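N(2),N(2)-dimethylguanosine tRNA methyltransferase (Pyrococcus horikoshii, PDB 2EJT) probably dimethylates the N2 atom of guanine 26 in a number of tRNAs, taking both methyl groups from S-adenosyl-L-methionine. Local coordinates at residues A33-I38 / G59-R64; G189-E194 / P319-T324; G141-F146 / R180-V185; L55-I60 / L76-E81. One frame throughout, in Å; residues are numbered along the deposited sequence.

Contact 1. Residues A33-I38 / G59-R64. With SAM (S-adenosylmethionine), chain B.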
# COMPACT_ATOMS: atom_id res chain seq x y z
N ALA A 33 6.92 10.15 6.08
CA ALA A 33 6.05 11.32 6.01
C ALA A 33 5.31 11.30 4.67
O ALA A 33 4.18 11.77 4.57
CB ALA A 33 6.87 12.59 6.14
N LEU A 34 5.97 10.75 3.65
CA LEU A 34 5.40 10.65 2.32
C LEU A 34 4.25 9.64 2.33
O LEU A 34 3.17 9.91 1.80
CB LEU A 34 6.46 10.20 1.32
CG LEU A 34 5.95 9.75 -0.06
CD1 LEU A 34 5.24 10.90 -0.75
CD2 LEU A 34 7.11 9.25 -0.90
N ASN A 35 4.49 8.49 2.94
CA ASN A 35 3.46 7.45 3.03
C ASN A 35 2.25 8.04 3.75
O ASN A 35 1.11 7.82 3.33
CB ASN A 35 4.00 6.24 3.81
CG ASN A 35 2.94 5.18 4.08
OD1 ASN A 35 1.97 5.41 4.81
ND2 ASN A 35 3.12 4.00 3.48
N ARG A 36 2.50 8.80 4.81
CA ARG A 36 1.40 9.41 5.55
C ARG A 36 0.70 10.50 4.74
O ARG A 36 -0.51 10.68 4.87
CB ARG A 36 1.91 9.95 6.90
CG ARG A 36 2.31 8.84 7.88
CD ARG A 36 2.68 9.39 9.25
NE ARG A 36 4.03 9.96 9.32
CZ ARG A 36 5.14 9.26 9.50
NH1 ARG A 36 6.32 9.87 9.55
NH2 ARG A 36 5.08 7.94 9.65
N ASP A 37 1.44 11.20 3.89
CA ASP A 37 0.82 12.23 3.05
C ASP A 37 -0.17 11.60 2.07
O ASP A 37 -1.25 12.15 1.83
CB ASP A 37 1.87 12.99 2.23
CG ASP A 37 2.62 14.03 3.04
OD1 ASP A 37 2.00 14.69 3.90
OD2 ASP A 37 3.83 14.20 2.80
N ILE A 38 0.21 10.46 1.50
CA ILE A 38 -0.65 9.76 0.53
C ILE A 38 -1.96 9.33 1.17
O ILE A 38 -3.01 9.46 0.56
CB ILE A 38 0.06 8.51 -0.07
CG1 ILE A 38 1.39 8.91 -0.72
CG2 ILE A 38 -0.84 7.86 -1.12
CD1 ILE A 38 1.26 9.94 -1.82
N GLY A 59 1.83 8.33 17.37
CA GLY A 59 0.47 8.78 17.13
C GLY A 59 0.37 9.72 15.95
O GLY A 59 -0.72 10.18 15.61
N ILE A 60 1.50 10.00 15.30
CA ILE A 60 1.54 10.93 14.16
C ILE A 60 0.52 10.66 13.05
O ILE A 60 -0.09 11.60 12.53
CB ILE A 60 2.96 10.99 13.53
CG1 ILE A 60 2.98 12.00 12.38
CG2 ILE A 60 3.36 9.61 13.00
CD1 ILE A 60 2.62 13.40 12.79
N ARG A 61 0.33 9.40 12.69
CA ARG A 61 -0.61 9.07 11.62
C ARG A 61 -2.03 9.46 12.01
O ARG A 61 -2.69 10.22 11.30
CB ARG A 61 -0.53 7.58 11.29
CG ARG A 61 -1.19 7.16 9.99
CD ARG A 61 -0.95 5.68 9.70
NE ARG A 61 0.47 5.40 9.47
CZ ARG A 61 1.03 5.28 8.27
NH1 ARG A 61 2.33 5.03 8.17
NH2 ARG A 61 0.30 5.39 7.16
N GLY A 62 -2.50 8.96 13.15
CA GLY A 62 -3.84 9.27 13.61
C GLY A 62 -4.05 10.75 13.88
O GLY A 62 -5.13 11.29 13.61
N ILE A 63 -3.03 11.42 14.41
CA ILE A 63 -3.13 12.85 14.68
C ILE A 63 -3.34 13.60 13.38
O ILE A 63 -4.16 14.51 13.30
CB ILE A 63 -1.87 13.39 15.38
CG1 ILE A 63 -1.78 12.81 16.80
CG2 ILE A 63 -1.91 14.92 15.43
CD1 ILE A 63 -0.49 13.13 17.51
N ARG A 64 -2.61 13.22 12.34
CA ARG A 64 -2.76 13.87 11.04
C ARG A 64 -4.12 13.52 10.42
O ARG A 64 -4.71 14.32 9.71
CB ARG A 64 -1.61 13.48 10.11
CG ARG A 64 -0.25 14.04 10.54
CD ARG A 64 0.78 13.89 9.43
NE ARG A 64 0.37 14.59 8.22
CZ ARG A 64 0.96 14.45 7.03
NH1 ARG A 64 1.99 13.63 6.88
NH2 ARG A 64 0.48 15.11 5.98
N SAM B . 2.06 4.03 12.33
CA SAM B . 3.25 4.67 12.22
C SAM B . 3.71 5.91 11.71
O SAM B . 4.63 6.38 12.52
OXT SAM B . 3.25 6.40 10.65
CB SAM B . 4.16 3.56 12.84
CG SAM B . 4.46 2.23 13.48
SD SAM B . 5.80 1.32 14.09
CE SAM B . 6.99 1.14 12.78
C5' SAM B . 5.01 -0.11 14.59
C4' SAM B . 4.99 -0.25 16.16
O4' SAM B . 3.99 -1.26 16.31
C3' SAM B . 5.33 0.26 17.56
O3' SAM B . 5.02 1.57 18.15
C2' SAM B . 4.83 -0.86 18.49
O2' SAM B . 5.07 -1.03 19.77
C1' SAM B . 4.01 -1.79 17.63
N9 SAM B . 3.22 -3.16 17.86
C8 SAM B . 3.78 -4.36 17.77
N7 SAM B . 2.89 -5.28 18.01
C5 SAM B . 1.73 -4.70 18.26
C6 SAM B . 0.45 -5.18 18.56
N6 SAM B . 0.22 -6.48 18.65
N1 SAM B . -0.58 -4.28 18.78
C2 SAM B . -0.37 -2.93 18.69
N3 SAM B . 0.86 -2.45 18.39
C4 SAM B . 1.94 -3.31 18.17
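Asn35 meets Arg61 through its amide oxygen: NH2 of Arg61 donates to OD1 of Asn35 over 2.9 Å, with an N-H...O angle of 163° and OD1 lying in the guanidinium plane. The amide is turned 76° from that plane. CG of Arg36, next along helix 33-46, sits over the centre of the Arg61 guanidinium, 3.8 Å from CZ of Arg61. The Arg36 chain then bends at chi3 (-78°), which lets NH2 of Arg36 donate a hydrogen bond of 2.6 Å to OXT of S-adenosylmethionine, while CG2 of Ile60 lies over one face of the Arg36 guanidinium. Arg61 reaches the same OXT by weak bonds from NE and NH1. Asp37, next in the helix, makes a salt bridge, its OD1 2.6 Å from NH2 of Arg64. Asp136 and Asp138 form salt bridges with Arg61, and Glu8 with Arg36 and Arg64. Were Arg61 an alanine, OD1 of Asn35 would probably lose this donor, Asp136 and Asp138 their paired charge, and the cofactor carboxylate one of its two guanidinium partners. With one oxygen approached by two guanidinium groups, the chemistry is that of an anion site for the methionine carboxylate, consistent with the predicted cofactor-binding roles of Arg36 and Arg61.

Contact 2. Residues G189-E194 / P319-T324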
# COMPACT_ATOMS: atom_id res chain seq x y z
N GLY A 189 14.21 -10.52 -9.32
CA GLY A 189 14.53 -9.80 -10.54
C GLY A 189 13.90 -8.44 -10.72
O GLY A 189 13.36 -7.85 -9.77
N GLU A 190 13.96 -7.94 -11.95
CA GLU A 190 13.44 -6.63 -12.32
C GLU A 190 11.96 -6.43 -12.05
O GLU A 190 11.52 -5.30 -11.87
CB GLU A 190 13.74 -6.34 -13.80
CG GLU A 190 13.14 -7.35 -14.78
CD GLU A 190 14.08 -8.50 -15.11
OE1 GLU A 190 14.76 -9.02 -14.20
OE2 GLU A 190 14.12 -8.90 -16.29
N LEU A 191 11.18 -7.50 -12.02
CA LEU A 191 9.74 -7.39 -11.79
C LEU A 191 9.30 -7.55 -10.33
O LEU A 191 8.12 -7.41 -10.02
CB LEU A 191 8.99 -8.44 -12.63
CG LEU A 191 9.19 -8.40 -14.14
CD1 LEU A 191 8.48 -9.59 -14.77
CD2 LEU A 191 8.66 -7.08 -14.71
N CYS A 192 10.25 -7.82 -9.44
CA CYS A 192 9.91 -8.07 -8.04
C CYS A 192 9.14 -7.00 -7.28
O CYS A 192 8.34 -7.33 -6.41
CB CYS A 192 11.16 -8.49 -7.25
SG CYS A 192 12.19 -7.20 -6.48
N HIS A 193 9.37 -5.73 -7.59
CA HIS A 193 8.65 -4.67 -6.90
C HIS A 193 7.15 -4.75 -7.21
O HIS A 193 6.32 -4.50 -6.34
CB HIS A 193 9.19 -3.30 -7.30
CG HIS A 193 10.58 -3.03 -6.82
ND1 HIS A 193 11.33 -1.96 -7.28
CD2 HIS A 193 11.36 -3.68 -5.93
CE1 HIS A 193 12.51 -1.97 -6.68
NE2 HIS A 193 12.55 -3.00 -5.85
N GLU A 194 6.81 -5.10 -8.45
CA GLU A 194 5.40 -5.21 -8.80
C GLU A 194 4.82 -6.54 -8.33
O GLU A 194 3.72 -6.57 -7.78
CB GLU A 194 5.17 -5.04 -10.31
CG GLU A 194 3.67 -5.02 -10.65
CD GLU A 194 3.36 -4.67 -12.09
OE1 GLU A 194 4.22 -4.06 -12.76
OE2 GLU A 194 2.25 -5.00 -12.55
N PRO A 319 -0.80 -5.69 -16.05
CA PRO A 319 0.12 -6.58 -15.33
C PRO A 319 1.55 -6.61 -15.85
O PRO A 319 1.80 -6.90 -17.02
CB PRO A 319 -0.56 -7.94 -15.43
CG PRO A 319 -2.03 -7.60 -15.55
CD PRO A 319 -1.99 -6.43 -16.52
N LEU A 320 2.49 -6.32 -14.95
CA LEU A 320 3.91 -6.35 -15.25
C LEU A 320 4.42 -5.34 -16.27
O LEU A 320 3.68 -4.47 -16.73
CB LEU A 320 4.30 -7.77 -15.66
CG LEU A 320 3.79 -8.83 -14.66
CD1 LEU A 320 4.33 -10.22 -15.01
CD2 LEU A 320 4.20 -8.43 -13.25
N PHE A 321 5.69 -5.48 -16.62
CA PHE A 321 6.33 -4.56 -17.55
C PHE A 321 7.62 -5.16 -18.08
O PHE A 321 8.02 -6.25 -17.69
CB PHE A 321 6.62 -3.24 -16.84
CG PHE A 321 7.50 -3.38 -15.62
CD1 PHE A 321 8.89 -3.32 -15.73
CD2 PHE A 321 6.93 -3.58 -14.36
CE1 PHE A 321 9.70 -3.46 -14.60
CE2 PHE A 321 7.73 -3.72 -13.23
CZ PHE A 321 9.12 -3.65 -13.34
N TYR A 322 8.27 -4.44 -18.99
CA TYR A 322 9.52 -4.89 -19.56
C TYR A 322 10.60 -3.92 -19.10
O TYR A 322 10.50 -2.71 -19.30
CB TYR A 322 9.45 -4.90 -21.10
CG TYR A 322 8.39 -5.85 -21.63
CD1 TYR A 322 8.47 -7.22 -21.38
CD2 TYR A 322 7.29 -5.38 -22.34
CE1 TYR A 322 7.47 -8.10 -21.82
CE2 TYR A 322 6.29 -6.23 -22.78
CZ TYR A 322 6.38 -7.59 -22.52
OH TYR A 322 5.38 -8.43 -22.95
N ASP A 323 11.61 -4.47 -18.43
CA ASP A 323 12.71 -3.67 -17.94
C ASP A 323 13.79 -3.64 -19.01
O ASP A 323 14.39 -4.67 -19.33
CB ASP A 323 13.25 -4.26 -16.64
CG ASP A 323 14.29 -3.39 -15.99
OD1 ASP A 323 15.40 -3.29 -16.53
OD2 ASP A 323 13.99 -2.78 -14.93
N THR A 324 14.01 -2.46 -19.58
CA THR A 324 14.98 -2.27 -20.65
C THR A 324 16.39 -2.73 -20.29
O THR A 324 17.07 -3.36 -21.11
CB THR A 324 15.05 -0.79 -21.06
OG1 THR A 324 13.76 -0.36 -21.50
CG2 THR A 324 16.04 -0.59 -22.18
O HOH W 1 11.70 -7.34 -17.79
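Leu191 and Phe321 form the apolar centre of this contact, and Glu194, followed outward from its CB, supplies the polar flank. The CB of Glu194 lies 4.1 Å from CE2 of Phe321. With CG anti to the backbone N (chi1 -175°) and the chain extended beyond it, the side chain runs past the phenyl ring in the opposite sense and brings its carboxylate to the backbone of Leu320. There CD of Glu194 is 3.4 Å from Leu320 N. At the tip the two oxygens part: OE1 of Glu194 lies in the ring plane at the edge of Phe321, 3.2 Å from CD2 of Phe321, whereas OE2 of Glu194 accepts from Leu320 N at 2.7 Å. That N-H comes from above the carboxylate plane, 46° out of it. Lys363 and Arg198 form salt bridges with OE1 and OE2 respectively, so the buried carboxylate is gripped by charges as well as by the backbone.

Leu191 makes a CH-pi contact with the same ring. CD2 of Leu191 stands 3.6 Å from the Phe321 centroid and only 6° off the normal, over the middle of one face. Beyond it, CB of Glu190 packs on CB of Asp323 at 3.6 Å, and a water accepts from Asp323 N and donates to Glu190 OE2. Each acid has its main partner elsewhere: Glu190 pairs with Arg330, and Asp323 OD1 accepts from Ala326 N. Asp323 is thus the N-cap of helix 324-331, while the type I turn Gly189-Cys192 leads into helix 192-209; the contact joins two helix starts beside the small antiparallel sheet to which strand 322-323 belongs.

Contact 3. Residues G141-F146 / R180-V185. With SAM (S-adenosylmethionine), chain B.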
# COMPACT_ATOMS: atom_id res chain seq x y z
N GLY A 141 7.55 -4.29 9.50
CA GLY A 141 7.74 -5.57 8.85
C GLY A 141 6.47 -6.04 8.15
O GLY A 141 5.89 -5.31 7.34
N SER A 142 6.03 -7.25 8.48
CA SER A 142 4.84 -7.83 7.88
C SER A 142 3.56 -7.48 8.62
O SER A 142 3.54 -7.36 9.85
CB SER A 142 4.99 -9.35 7.82
OG SER A 142 3.80 -9.96 7.35
N PRO A 143 2.45 -7.30 7.88
CA PRO A 143 1.16 -6.97 8.48
C PRO A 143 0.27 -8.21 8.61
O PRO A 143 -0.86 -8.12 9.10
CB PRO A 143 0.58 -5.98 7.48
CG PRO A 143 0.98 -6.62 6.18
CD PRO A 143 2.44 -7.04 6.43
N MET A 144 0.78 -9.36 8.18
CA MET A 144 0.02 -10.60 8.19
C MET A 144 -0.59 -11.08 9.51
O MET A 144 -1.63 -11.73 9.49
CB MET A 144 0.86 -11.72 7.57
CG MET A 144 1.14 -11.46 6.10
SD MET A 144 -0.36 -11.03 5.19
CE MET A 144 -1.31 -12.59 5.30
N GLU A 145 0.03 -10.77 10.64
CA GLU A 145 -0.54 -11.19 11.92
C GLU A 145 -1.77 -10.36 12.32
O GLU A 145 -2.47 -10.70 13.27
CB GLU A 145 0.52 -11.09 13.02
CG GLU A 145 0.91 -9.66 13.39
CD GLU A 145 2.19 -9.58 14.21
OE1 GLU A 145 2.23 -10.17 15.31
OE2 GLU A 145 3.17 -8.93 13.76
N PHE A 146 -2.02 -9.28 11.59
CA PHE A 146 -3.14 -8.39 11.88
C PHE A 146 -4.21 -8.38 10.80
O PHE A 146 -5.32 -7.91 11.03
CB PHE A 146 -2.64 -6.95 12.06
CG PHE A 146 -1.55 -6.81 13.08
CD1 PHE A 146 -1.82 -7.02 14.43
CD2 PHE A 146 -0.26 -6.50 12.69
CE1 PHE A 146 -0.81 -6.91 15.38
CE2 PHE A 146 0.76 -6.39 13.63
CZ PHE A 146 0.49 -6.59 14.98
N ARG A 180 5.58 -18.75 3.85
CA ARG A 180 5.01 -18.82 5.19
C ARG A 180 4.09 -17.65 5.48
O ARG A 180 2.97 -17.84 5.94
CB ARG A 180 6.11 -18.87 6.26
CG ARG A 180 7.01 -20.10 6.20
CD ARG A 180 7.65 -20.36 7.57
NE ARG A 180 8.41 -19.21 8.05
CZ ARG A 180 9.60 -18.83 7.59
NH1 ARG A 180 10.20 -19.52 6.62
NH2 ARG A 180 10.19 -17.75 8.08
N LYS A 181 4.56 -16.44 5.20
CA LYS A 181 3.79 -15.23 5.47
C LYS A 181 2.69 -14.90 4.47
O LYS A 181 1.57 -14.58 4.86
CB LYS A 181 4.73 -14.01 5.57
CG LYS A 181 5.82 -14.13 6.63
CD LYS A 181 6.66 -12.85 6.68
CE LYS A 181 7.96 -13.05 7.44
NZ LYS A 181 7.74 -13.41 8.87
N TYR A 182 3.02 -14.96 3.18
CA TYR A 182 2.08 -14.61 2.13
C TYR A 182 1.46 -15.75 1.34
O TYR A 182 0.60 -15.52 0.49
CB TYR A 182 2.76 -13.61 1.19
CG TYR A 182 3.24 -12.39 1.93
CD1 TYR A 182 2.34 -11.39 2.31
CD2 TYR A 182 4.58 -12.25 2.31
CE1 TYR A 182 2.76 -10.29 3.07
CE2 TYR A 182 5.00 -11.16 3.07
CZ TYR A 182 4.09 -10.18 3.44
OH TYR A 182 4.48 -9.11 4.22
N LEU A 183 1.89 -16.98 1.61
CA LEU A 183 1.33 -18.14 0.90
C LEU A 183 1.38 -17.94 -0.61
O LEU A 183 0.41 -18.19 -1.33
CB LEU A 183 -0.11 -18.38 1.37
CG LEU A 183 -0.23 -18.73 2.86
CD1 LEU A 183 -1.69 -18.87 3.26
CD2 LEU A 183 0.52 -20.04 3.13
N ALA A 184 2.54 -17.49 -1.09
CA ALA A 184 2.76 -17.26 -2.51
C ALA A 184 4.23 -17.48 -2.83
O ALA A 184 5.10 -17.28 -1.98
CB ALA A 184 2.35 -15.84 -2.87
N VAL A 185 4.51 -17.90 -4.06
CA VAL A 185 5.88 -18.12 -4.52
C VAL A 185 6.33 -16.80 -5.16
O VAL A 185 5.78 -16.37 -6.17
CB VAL A 185 5.95 -19.26 -5.57
CG1 VAL A 185 7.38 -19.43 -6.06
CG2 VAL A 185 5.44 -20.57 -4.96
N SAM B . 2.06 4.03 12.33
CA SAM B . 3.25 4.67 12.22
C SAM B . 3.71 5.91 11.71
O SAM B . 4.63 6.38 12.52
OXT SAM B . 3.25 6.40 10.65
CB SAM B . 4.16 3.56 12.84
CG SAM B . 4.46 2.23 13.48
SD SAM B . 5.80 1.32 14.09
CE SAM B . 6.99 1.14 12.78
C5' SAM B . 5.01 -0.11 14.59
C4' SAM B . 4.99 -0.25 16.16
O4' SAM B . 3.99 -1.26 16.31
C3' SAM B . 5.33 0.26 17.56
O3' SAM B . 5.02 1.57 18.15
C2' SAM B . 4.83 -0.86 18.49
O2' SAM B . 5.07 -1.03 19.77
C1' SAM B . 4.01 -1.79 17.63
N9 SAM B . 3.22 -3.16 17.86
C8 SAM B . 3.78 -4.36 17.77
N7 SAM B . 2.89 -5.28 18.01
C5 SAM B . 1.73 -4.70 18.26
C6 SAM B . 0.45 -5.18 18.56
N6 SAM B . 0.22 -6.48 18.65
N1 SAM B . -0.58 -4.28 18.78
C2 SAM B . -0.37 -2.93 18.69
N3 SAM B . 0.86 -2.45 18.39
C4 SAM B . 1.94 -3.31 18.17
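The approach to helix 144-153, which begins beside the adenine end of the S-adenosylmethionine pocket, packs here against the C-terminal end of helix 175-182. Met144 carries much of the contact. CG of Met144 lies 3.6 Å from CE1 of Tyr182 and 3.4 Å from the carbonyl O of Lys181. Bends at chi2 and chi3 fold the chain back, leaving CE of Met144 3.5 Å from O of Lys181 as well. The sulfur makes a Met-aromatic contact: SD of Met144 is 4.8 Å from the Tyr182 centroid and 54° off the ring normal, an oblique approach. Ser142 supplies a capping bond in the turn that leads into the weakly bonded start of helix 144-153, OG of Ser142 accepting from Met144 N over 3.2 Å at a nearly straight 164°. The same OG of Ser142 is 3.3 Å from Tyr182 OH, a weak polar contact, and Pro143 CD also approaches this phenol oxygen. In the class I methyltransferase fold, helix 144-153 follows strand 132-137 of the central sheet and precedes strand 158-164, onto which Pro143 and Tyr182 both pack. Helix 192-209 also touches Met144 and Tyr182. On the cofactor side, the Phe146 ring has N6 of S-adenosylmethionine at its edge, near the ring plane, with CE1 of Phe146 3.5 Å from N6.

Contact 4. Residues L55-I60 / L76-E81. With SAM (S-adenosylmethionine), chain B.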
# COMPACT_ATOMS: atom_id res chain seq x y z
N LEU A 55 -1.41 0.65 14.69
CA LEU A 55 -0.10 0.67 15.35
C LEU A 55 0.46 2.08 15.13
O LEU A 55 1.18 2.32 14.16
CB LEU A 55 0.82 -0.38 14.72
CG LEU A 55 0.26 -1.80 14.64
CD1 LEU A 55 -0.34 -2.01 13.27
CD2 LEU A 55 1.36 -2.82 14.86
N SER A 56 0.13 3.00 16.03
CA SER A 56 0.54 4.40 15.87
C SER A 56 1.85 4.92 16.44
O SER A 56 2.28 6.02 16.07
CB SER A 56 -0.60 5.31 16.34
OG SER A 56 -1.19 4.84 17.53
N ALA A 57 2.50 4.15 17.31
CA ALA A 57 3.77 4.57 17.91
C ALA A 57 3.66 5.95 18.56
O ALA A 57 3.20 6.08 19.69
CB ALA A 57 4.87 4.58 16.85
N THR A 58 4.09 7.00 17.86
CA THR A 58 4.02 8.35 18.40
C THR A 58 2.62 8.92 18.26
O THR A 58 2.26 9.89 18.95
CB THR A 58 5.00 9.31 17.69
OG1 THR A 58 4.61 9.44 16.31
CG2 THR A 58 6.43 8.79 17.76
N GLY A 59 1.83 8.33 17.37
CA GLY A 59 0.47 8.78 17.13
C GLY A 59 0.37 9.72 15.95
O GLY A 59 -0.72 10.18 15.61
N ILE A 60 1.50 10.00 15.30
CA ILE A 60 1.54 10.93 14.16
C ILE A 60 0.52 10.66 13.05
O ILE A 60 -0.09 11.60 12.53
CB ILE A 60 2.96 10.99 13.53
CG1 ILE A 60 2.98 12.00 12.38
CG2 ILE A 60 3.36 9.61 13.00
CD1 ILE A 60 2.62 13.40 12.79
N LEU A 76 -6.37 5.74 17.98
CA LEU A 76 -4.93 5.54 17.96
C LEU A 76 -4.67 4.38 18.90
O LEU A 76 -5.21 4.34 19.99
CB LEU A 76 -4.19 6.78 18.45
CG LEU A 76 -4.21 7.98 17.51
CD1 LEU A 76 -5.61 8.58 17.45
CD2 LEU A 76 -3.21 9.02 17.99
N ASN A 77 -3.84 3.44 18.46
CA ASN A 77 -3.54 2.26 19.27
C ASN A 77 -2.10 1.76 19.18
O ASN A 77 -1.47 1.78 18.12
CB ASN A 77 -4.49 1.12 18.88
CG ASN A 77 -4.17 -0.17 19.61
OD1 ASN A 77 -4.54 -0.35 20.77
ND2 ASN A 77 -3.46 -1.07 18.94
N ASP A 78 -1.59 1.29 20.31
CA ASP A 78 -0.25 0.72 20.38
C ASP A 78 -0.14 -0.15 21.62
O ASP A 78 -0.69 0.18 22.67
CB ASP A 78 0.83 1.80 20.41
CG ASP A 78 2.17 1.28 19.93
OD1 ASP A 78 2.53 1.58 18.77
OD2 ASP A 78 2.86 0.57 20.69
N ILE A 79 0.58 -1.25 21.50
CA ILE A 79 0.75 -2.17 22.60
C ILE A 79 1.79 -1.68 23.61
O ILE A 79 1.79 -2.08 24.77
CB ILE A 79 1.15 -3.56 22.06
CG1 ILE A 79 0.87 -4.63 23.11
CG2 ILE A 79 2.63 -3.56 21.67
CD1 ILE A 79 1.12 -6.05 22.61
N SER A 80 2.67 -0.79 23.16
CA SER A 80 3.72 -0.26 24.02
C SER A 80 3.23 0.80 24.99
O SER A 80 2.57 1.77 24.61
CB SER A 80 4.84 0.33 23.17
OG SER A 80 5.75 1.06 23.98
N GLU A 81 3.58 0.62 26.26
CA GLU A 81 3.21 1.57 27.31
C GLU A 81 3.81 2.94 26.99
O GLU A 81 3.14 3.97 27.13
CB GLU A 81 3.75 1.07 28.66
CG GLU A 81 3.80 2.13 29.76
CD GLU A 81 2.44 2.45 30.34
OE1 GLU A 81 1.55 2.90 29.58
OE2 GLU A 81 2.26 2.26 31.56
N SAM B . 2.06 4.03 12.33
CA SAM B . 3.25 4.67 12.22
C SAM B . 3.71 5.91 11.71
O SAM B . 4.63 6.38 12.52
OXT SAM B . 3.25 6.40 10.65
CB SAM B . 4.16 3.56 12.84
CG SAM B . 4.46 2.23 13.48
SD SAM B . 5.80 1.32 14.09
CE SAM B . 6.99 1.14 12.78
C5' SAM B . 5.01 -0.11 14.59
C4' SAM B . 4.99 -0.25 16.16
O4' SAM B . 3.99 -1.26 16.31
C3' SAM B . 5.33 0.26 17.56
O3' SAM B . 5.02 1.57 18.15
C2' SAM B . 4.83 -0.86 18.49
O2' SAM B . 5.07 -1.03 19.77
C1' SAM B . 4.01 -1.79 17.63
N9 SAM B . 3.22 -3.16 17.86
C8 SAM B . 3.78 -4.36 17.77
N7 SAM B . 2.89 -5.28 18.01
C5 SAM B . 1.73 -4.70 18.26
C6 SAM B . 0.45 -5.18 18.56
N6 SAM B . 0.22 -6.48 18.65
N1 SAM B . -0.58 -4.28 18.78
C2 SAM B . -0.37 -2.93 18.69
N3 SAM B . 0.86 -2.45 18.39
C4 SAM B . 1.94 -3.31 18.17
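Ser56 N donates to Asn77 O across 2.9 Å, tying the loop after strand 50-53 to the end of strand 73-78 in the class I methyltransferase fold, where these two carboxyl ends bind S-adenosylmethionine. The bond is nearly straight at 164°, and Ser56 OG adds a weak bond to the same carbonyl. The loop turns back on itself in a type II' turn, Ser56 to Gly59, closed by Gly59 N to Ser56 O.

Asp78 satisfies donors with both oxygens. OD1 of Asp78 accepts from Ala57 N at 3.0 Å, on the anti side but tilted out of the carboxylate plane, and from the ribose O3' of S-adenosylmethionine at 2.6 Å. OD2 of Asp78 accepts from the cofactor's ribose O2' at 2.9 Å and, through its anti lone pair, from Ser80 N, an Asx turn. Four donors thus fix the rotation of the carboxylate. With an alanine here, both ribose hydroxyls and the backbone N of Ala57 and Ser80 would probably lose these acceptors. The amide of Asn77 is held outside the contact, ND2 by Ala54 O and Asp119 O and OD1 by Asn117. The cofactor's amino N donates to Leu55 O over 2.7 Å, while CD2 of Leu55 lies 3.4 Å from adenine C4.

In the fold
From the N terminus, contact 1 closes a loop from helix 33-46 to helix 60-68 that runs through strand 50-53. Contact 4 begins on the stretch where contact 1 ends, sharing Gly59 and Ile60, and closes on strand 73-78, so the two are consecutive and neither nests in the other; they touch where Gly62 and Ile63 pack on Leu76. Contact 3 follows in series and joins the start of helix 144-153 to helix 175-182, meeting contact 4 through Phe146 and Leu55. These three all touch S-adenosylmethionine. Contact 2 opens soon after contact 3 closes and spans the longest loop, linking helix 192-209 to strand 322-323, its centre about 29 Å from that of contact 1.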